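Local atomic coordinates of 2-pyrone-4,6-dicarboxylic acid hydrolase, putative (Pseudomonas putida, PDB entry 2FFI), a protein that probably hydrolyses the lactone ring of 2-pyrone-4,6-dicarboxylate. Residues A[100-105]-A[134-139]; A[87-92]-A[127-132]. One frame throughout, in Å; residues are numbered along the deposited sequence.

Overall arrangement
Both interactions pack against helix 127-136 on the outer layer of the TIM barrel, their centres about 12 Å apart and on the same side of the chain's centre. Both are partly buried, interaction 2 nearer the surface. Interaction 1 sets the end of helix 95-102 against the exit of helix 127-136 and is carried by a buried indole. Interaction 2 sets the loop 87-92, whose 90-92 end is exposed, against buried Leu129 in the first turns of that helix. Chemistry differs accordingly: aromatic edge against selenomethionine and alanine in interaction 1, leucine against leucine and backbone carbonyls in interaction 2. They meet where Met101 SE lies 3.7 Å from Leu89 CD2 and Trp138 CZ3 lies 4.0 Å from Leu89 CD1.

Interaction 1 of 2, residues A[100-105]-A[134-139]; sequences EMARLG and GEQGWH
Neighbouring outer helices of the TIM barrel, 95-102 and 127-136, meet here near their C-terminal ends, where the indole of Trp138 points its rim at Met101 and Ala102. The ring arrives edge-on: Met101 CB lies near its plane, 3.5 Å from Trp138 CH2, and the backbone Ala102 N is likewise 3.5 Å from Trp138 CZ2. Ala102 CB adds to this at 3.6 Å from Trp138 NE1. The selenium of Met101, a selenomethionine, sits 5.3 Å from the centroid of the six-membered ring of Trp138 and 83° off its normal, which defines an edge-type Met-aromatic contact. With CG of Met101 beside its backbone N (chi1 -78°), the extended chain crosses the indole at about a right angle. Gln136 CG lies over one face of that indole, toward its rim. An alanine in place of Trp138 would probably leave a gap beside Ala102 and deprive the Met101 selenium of its aromatic neighbour. Gly105 and Gly137, both at positive phi, end the two helices in Schellman motifs. After Gly137 the chain passes through Trp138 into strand 139-142, the helix-to-strand return of a beta/alpha barrel.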
loop_
_atom_site.group_PDB
_atom_site.type_symbol
_atom_site.label_atom_id
_atom_site.label_comp_id
_atom_site.label_asym_id
_atom_site.label_seq_id
_atom_site.Cartn_x
_atom_site.Cartn_y
_atom_site.Cartn_z
ATOM N N GLU A 100 -12.525 -11.234 13.054
ATOM C CA GLU A 100 -13.711 -10.458 12.693
ATOM C C GLU A 100 -13.395 -9.396 11.643
ATOM O O GLU A 100 -14.284 -8.978 10.909
ATOM C CB GLU A 100 -14.324 -9.798 13.932
ATOM C CG GLU A 100 -15.614 -9.036 13.648
ATOM C CD GLU A 100 -16.544 -8.992 14.855
ATOM O OE1 GLU A 100 -16.054 -8.659 15.966
ATOM O OE2 GLU A 100 -17.764 -9.286 14.697
HETATM N N MSE A 101 -12.135 -8.973 11.562
HETATM C CA MSE A 101 -11.756 -7.989 10.571
HETATM C C MSE A 101 -11.558 -8.689 9.236
HETATM O O MSE A 101 -12.041 -8.214 8.198
HETATM C CB MSE A 101 -10.476 -7.270 10.981
HETATM C CG MSE A 101 -10.676 -6.201 12.045
HETATM SE SE MSE A 101 -9.001 -5.352 12.572
HETATM C CE MSE A 101 -9.728 -3.982 13.740
ATOM N N ALA A 102 -10.859 -9.824 9.263
ATOM C CA ALA A 102 -10.602 -10.584 8.042
ATOM C C ALA A 102 -11.939 -11.009 7.486
ATOM O O ALA A 102 -12.116 -11.170 6.281
ATOM C CB ALA A 102 -9.754 -11.806 8.338
ATOM N N ARG A 103 -12.891 -11.190 8.378
ATOM C CA ARG A 103 -14.198 -11.586 7.936
ATOM C C ARG A 103 -14.829 -10.389 7.231
ATOM O O ARG A 103 -15.717 -10.549 6.390
ATOM C CB ARG A 103 -15.025 -12.023 9.137
ATOM C CG ARG A 103 -16.293 -12.793 8.797
ATOM C CD ARG A 103 -17.001 -13.235 10.073
ATOM N NE ARG A 103 -16.111 -13.998 10.955
ATOM C CZ ARG A 103 -15.959 -13.752 12.255
ATOM N NH1 ARG A 103 -15.135 -14.496 12.974
ATOM N NH2 ARG A 103 -16.620 -12.756 12.834
ATOM N N LEU A 104 -14.359 -9.189 7.558
ATOM C CA LEU A 104 -14.899 -7.974 6.945
ATOM C C LEU A 104 -14.205 -7.648 5.644
ATOM O O LEU A 104 -14.735 -6.897 4.828
ATOM C CB LEU A 104 -14.755 -6.774 7.880
ATOM C CG LEU A 104 -15.600 -6.750 9.146
ATOM C CD1 LEU A 104 -15.239 -5.527 9.996
ATOM C CD2 LEU A 104 -17.084 -6.729 8.763
ATOM N N GLY A 105 -13.017 -8.203 5.455
ATOM C CA GLY A 105 -12.295 -7.938 4.234
ATOM C C GLY A 105 -10.883 -7.403 4.379
ATOM O O GLY A 105 -10.200 -7.206 3.366
ATOM N N GLY A 134 0.353 -13.155 11.919
ATOM C CA GLY A 134 0.877 -14.317 11.228
ATOM C C GLY A 134 -0.121 -15.462 11.218
ATOM O O GLY A 134 -0.326 -16.090 10.181
ATOM N N GLU A 135 -0.740 -15.727 12.372
ATOM C CA GLU A 135 -1.713 -16.807 12.522
ATOM C C GLU A 135 -2.954 -16.510 11.691
ATOM O O GLU A 135 -3.735 -17.417 11.399
ATOM C CB GLU A 135 -2.092 -16.996 14.005
ATOM C CG GLU A 135 -3.254 -17.984 14.265
ATOM C CD GLU A 135 -3.640 -18.129 15.753
ATOM O OE1 GLU A 135 -4.737 -18.675 16.026
ATOM O OE2 GLU A 135 -2.856 -17.716 16.641
ATOM N N GLN A 136 -3.137 -15.246 11.306
ATOM C CA GLN A 136 -4.288 -14.867 10.480
ATOM C C GLN A 136 -3.900 -14.886 9.006
ATOM O O GLN A 136 -4.760 -14.863 8.132
ATOM C CB GLN A 136 -4.799 -13.471 10.848
ATOM C CG GLN A 136 -6.278 -13.273 10.541
ATOM C CD GLN A 136 -7.157 -14.162 11.396
ATOM O OE1 GLN A 136 -8.325 -14.370 11.087
ATOM N NE2 GLN A 136 -6.597 -14.684 12.488
ATOM N N GLY A 137 -2.601 -14.926 8.739
ATOM C CA GLY A 137 -2.137 -14.970 7.366
ATOM C C GLY A 137 -1.990 -13.605 6.741
ATOM O O GLY A 137 -1.591 -13.501 5.592
ATOM N N TRP A 138 -2.316 -12.566 7.507
ATOM C CA TRP A 138 -2.234 -11.173 7.062
ATOM C C TRP A 138 -0.814 -10.743 6.736
ATOM O O TRP A 138 0.138 -11.192 7.361
ATOM C CB TRP A 138 -2.790 -10.235 8.144
ATOM C CG TRP A 138 -4.269 -10.215 8.232
ATOM C CD1 TRP A 138 -5.140 -10.928 7.468
ATOM C CD2 TRP A 138 -5.069 -9.404 9.105
ATOM N NE1 TRP A 138 -6.449 -10.607 7.804
ATOM C CE2 TRP A 138 -6.429 -9.676 8.803
ATOM C CE3 TRP A 138 -4.771 -8.480 10.113
ATOM C CZ2 TRP A 138 -7.482 -9.055 9.466
ATOM C CZ3 TRP A 138 -5.826 -7.861 10.779
ATOM C CH2 TRP A 138 -7.167 -8.152 10.450
ATOM N N HIS A 139 -0.665 -9.864 5.757
ATOM C CA HIS A 139 0.667 -9.396 5.417
ATOM C C HIS A 139 0.944 -8.108 6.173
ATOM O O HIS A 139 0.031 -7.520 6.759
ATOM C CB HIS A 139 0.805 -9.162 3.911
ATOM C CG HIS A 139 -0.162 -8.162 3.355
ATOM N ND1 HIS A 139 -1.487 -8.454 3.119
ATOM C CD2 HIS A 139 0.012 -6.875 2.975
ATOM C CE1 HIS A 139 -2.087 -7.389 2.612
ATOM N NE2 HIS A 139 -1.199 -6.418 2.515
#

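Interaction 2 of 2, residues A[87-92]-A[127-132]; sequences VMLERD and RPLLER
Leu89 and Leu129 cross at about a right angle, meeting through one methyl of each rather than along their lengths: Leu89 CD1 is 4.1 Å from Leu129 CD2. Both CB atoms point toward the opposing segment. Leu129 has CG anti to the backbone N (chi1 -175°), which carries the branch away from its helix and against the loop. There it lies beside two successive carbonyls. Arg91 O is 3.2 Å from Leu129 CB and 3.6 Å from Leu129 CG, while Glu90 O is 4.0 Å from Leu129 CD2. These are van der Waals approaches of aliphatic carbon to backbone oxygen, and the loop is met mainly through its main chain. Accordingly, the CB atoms of Glu90 and Arg91 point away from the helix. Beyond the two segments, Arg91 makes a cation-pi contact with Trp126, just before the helix, and Arg132 NE is hydrogen-bonded to Gln95 OE1. Within the helix, Arg127 NH1 donates to Glu131 OE2 at 3.2 Å in a salt bridge one turn apart. The oxygen lies in the guanidinium plane, but the donor comes from 40° out of the carboxylate plane. The arrangement joins the loop leading into helix 95-102 to the next outer helix, 127-136, as neighbouring beta/alpha units pack side by side around a TIM barrel.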
loop_
_atom_site.group_PDB
_atom_site.type_symbol
_atom_site.label_atom_id
_atom_site.label_comp_id
_atom_site.label_asym_id
_atom_site.label_seq_id
_atom_site.Cartn_x
_atom_site.Cartn_y
_atom_site.Cartn_z
ATOM N N VAL A 87 -5.513 -2.389 7.683
ATOM C CA VAL A 87 -5.694 -1.532 8.854
ATOM C C VAL A 87 -4.417 -1.299 9.681
ATOM O O VAL A 87 -3.329 -1.773 9.330
ATOM C CB VAL A 87 -6.787 -2.113 9.805
ATOM C CG1 VAL A 87 -8.124 -2.194 9.093
ATOM C CG2 VAL A 87 -6.374 -3.486 10.313
HETATM N N MSE A 88 -4.560 -0.529 10.759
HETATM C CA MSE A 88 -3.461 -0.261 11.681
HETATM C C MSE A 88 -3.940 -0.721 13.056
HETATM O O MSE A 88 -4.982 -0.294 13.544
HETATM C CB MSE A 88 -3.079 1.225 11.682
HETATM C CG MSE A 88 -2.263 1.637 10.449
HETATM SE SE MSE A 88 -1.526 3.460 10.474
HETATM C CE MSE A 88 0.015 3.116 11.646
ATOM N N LEU A 89 -3.186 -1.621 13.670
ATOM C CA LEU A 89 -3.569 -2.175 14.961
ATOM C C LEU A 89 -2.719 -1.697 16.127
ATOM O O LEU A 89 -1.529 -1.415 15.981
ATOM C CB LEU A 89 -3.507 -3.694 14.892
ATOM C CG LEU A 89 -4.332 -4.328 13.777
ATOM C CD1 LEU A 89 -3.933 -5.792 13.644
ATOM C CD2 LEU A 89 -5.812 -4.187 14.072
ATOM N N GLU A 90 -3.339 -1.627 17.299
ATOM C CA GLU A 90 -2.634 -1.193 18.495
ATOM C C GLU A 90 -1.636 -2.290 18.872
ATOM O O GLU A 90 -1.766 -3.430 18.435
ATOM C CB GLU A 90 -3.628 -0.951 19.636
ATOM C CG GLU A 90 -3.257 0.190 20.597
ATOM C CD GLU A 90 -3.880 1.522 20.206
ATOM O OE1 GLU A 90 -3.200 2.361 19.567
ATOM O OE2 GLU A 90 -5.066 1.729 20.538
ATOM N N ARG A 91 -0.638 -1.938 19.676
ATOM C CA ARG A 91 0.394 -2.884 20.088
ATOM C C ARG A 91 -0.142 -4.288 20.359
ATOM O O ARG A 91 0.111 -5.200 19.589
ATOM C CB ARG A 91 1.121 -2.368 21.335
ATOM C CG ARG A 91 2.452 -3.066 21.614
ATOM C CD ARG A 91 3.603 -2.431 20.831
ATOM N NE ARG A 91 4.129 -1.240 21.507
ATOM C CZ ARG A 91 5.160 -0.512 21.076
ATOM N NH1 ARG A 91 5.796 -0.843 19.958
ATOM N NH2 ARG A 91 5.560 0.553 21.763
ATOM N N ASP A 92 -0.875 -4.467 21.453
ATOM C CA ASP A 92 -1.419 -5.778 21.787
ATOM C C ASP A 92 -2.903 -5.927 21.443
ATOM O O ASP A 92 -3.771 -5.293 22.046
ATOM C CB ASP A 92 -1.171 -6.093 23.270
ATOM C CG ASP A 92 -1.395 -4.885 24.184
ATOM O OD1 ASP A 92 -2.562 -4.461 24.360
ATOM O OD2 ASP A 92 -0.395 -4.357 24.732
ATOM N N ARG A 127 6.599 -8.417 18.819
ATOM C CA ARG A 127 6.326 -9.830 18.555
ATOM C C ARG A 127 4.886 -10.231 18.882
ATOM O O ARG A 127 4.247 -10.944 18.107
ATOM C CB ARG A 127 7.308 -10.722 19.337
ATOM C CG ARG A 127 7.050 -12.227 19.209
ATOM C CD ARG A 127 8.148 -13.067 19.876
ATOM N NE ARG A 127 9.265 -13.392 18.982
ATOM C CZ ARG A 127 9.275 -14.400 18.110
ATOM N NH1 ARG A 127 8.226 -15.200 18.001
ATOM N NH2 ARG A 127 10.343 -14.616 17.351
ATOM N N PRO A 128 4.358 -9.785 20.036
ATOM C CA PRO A 128 2.985 -10.121 20.425
ATOM C C PRO A 128 1.959 -9.880 19.312
ATOM O O PRO A 128 0.995 -10.638 19.180
ATOM C CB PRO A 128 2.754 -9.226 21.634
ATOM C CG PRO A 128 4.095 -9.214 22.263
ATOM C CD PRO A 128 5.007 -8.982 21.087
ATOM N N LEU A 129 2.189 -8.826 18.525
ATOM C CA LEU A 129 1.319 -8.441 17.417
ATOM C C LEU A 129 1.715 -9.148 16.129
ATOM O O LEU A 129 0.859 -9.610 15.369
ATOM C CB LEU A 129 1.378 -6.925 17.211
ATOM C CG LEU A 129 0.478 -6.207 16.194
ATOM C CD1 LEU A 129 1.051 -6.339 14.811
ATOM C CD2 LEU A 129 -0.934 -6.744 16.267
ATOM N N LEU A 130 3.016 -9.234 15.883
ATOM C CA LEU A 130 3.522 -9.902 14.689
ATOM C C LEU A 130 3.065 -11.361 14.634
ATOM O O LEU A 130 2.855 -11.906 13.551
ATOM C CB LEU A 130 5.048 -9.829 14.659
ATOM C CG LEU A 130 5.583 -8.399 14.570
ATOM C CD1 LEU A 130 7.078 -8.384 14.763
ATOM C CD2 LEU A 130 5.197 -7.800 13.228
ATOM N N GLU A 131 2.924 -11.997 15.795
ATOM C CA GLU A 131 2.466 -13.380 15.823
ATOM C C GLU A 131 0.967 -13.409 15.530
ATOM O O GLU A 131 0.495 -14.279 14.807
ATOM C CB GLU A 131 2.726 -14.036 17.186
ATOM C CG GLU A 131 4.179 -14.070 17.636
ATOM C CD GLU A 131 4.372 -14.875 18.918
ATOM O OE1 GLU A 131 3.640 -14.627 19.905
ATOM O OE2 GLU A 131 5.267 -15.752 18.946
ATOM N N ARG A 132 0.223 -12.458 16.093
ATOM C CA ARG A 132 -1.221 -12.403 15.872
ATOM C C ARG A 132 -1.553 -12.315 14.385
ATOM O O ARG A 132 -2.425 -13.051 13.906
ATOM C CB ARG A 132 -1.857 -11.197 16.578
ATOM C CG ARG A 132 -1.945 -11.247 18.115
ATOM C CD ARG A 132 -2.889 -12.326 18.602
ATOM N NE ARG A 132 -2.322 -13.656 18.387
ATOM C CZ ARG A 132 -1.279 -14.139 19.061
ATOM N NH1 ARG A 132 -0.816 -15.359 18.802
ATOM N NH2 ARG A 132 -0.707 -13.403 20.010
#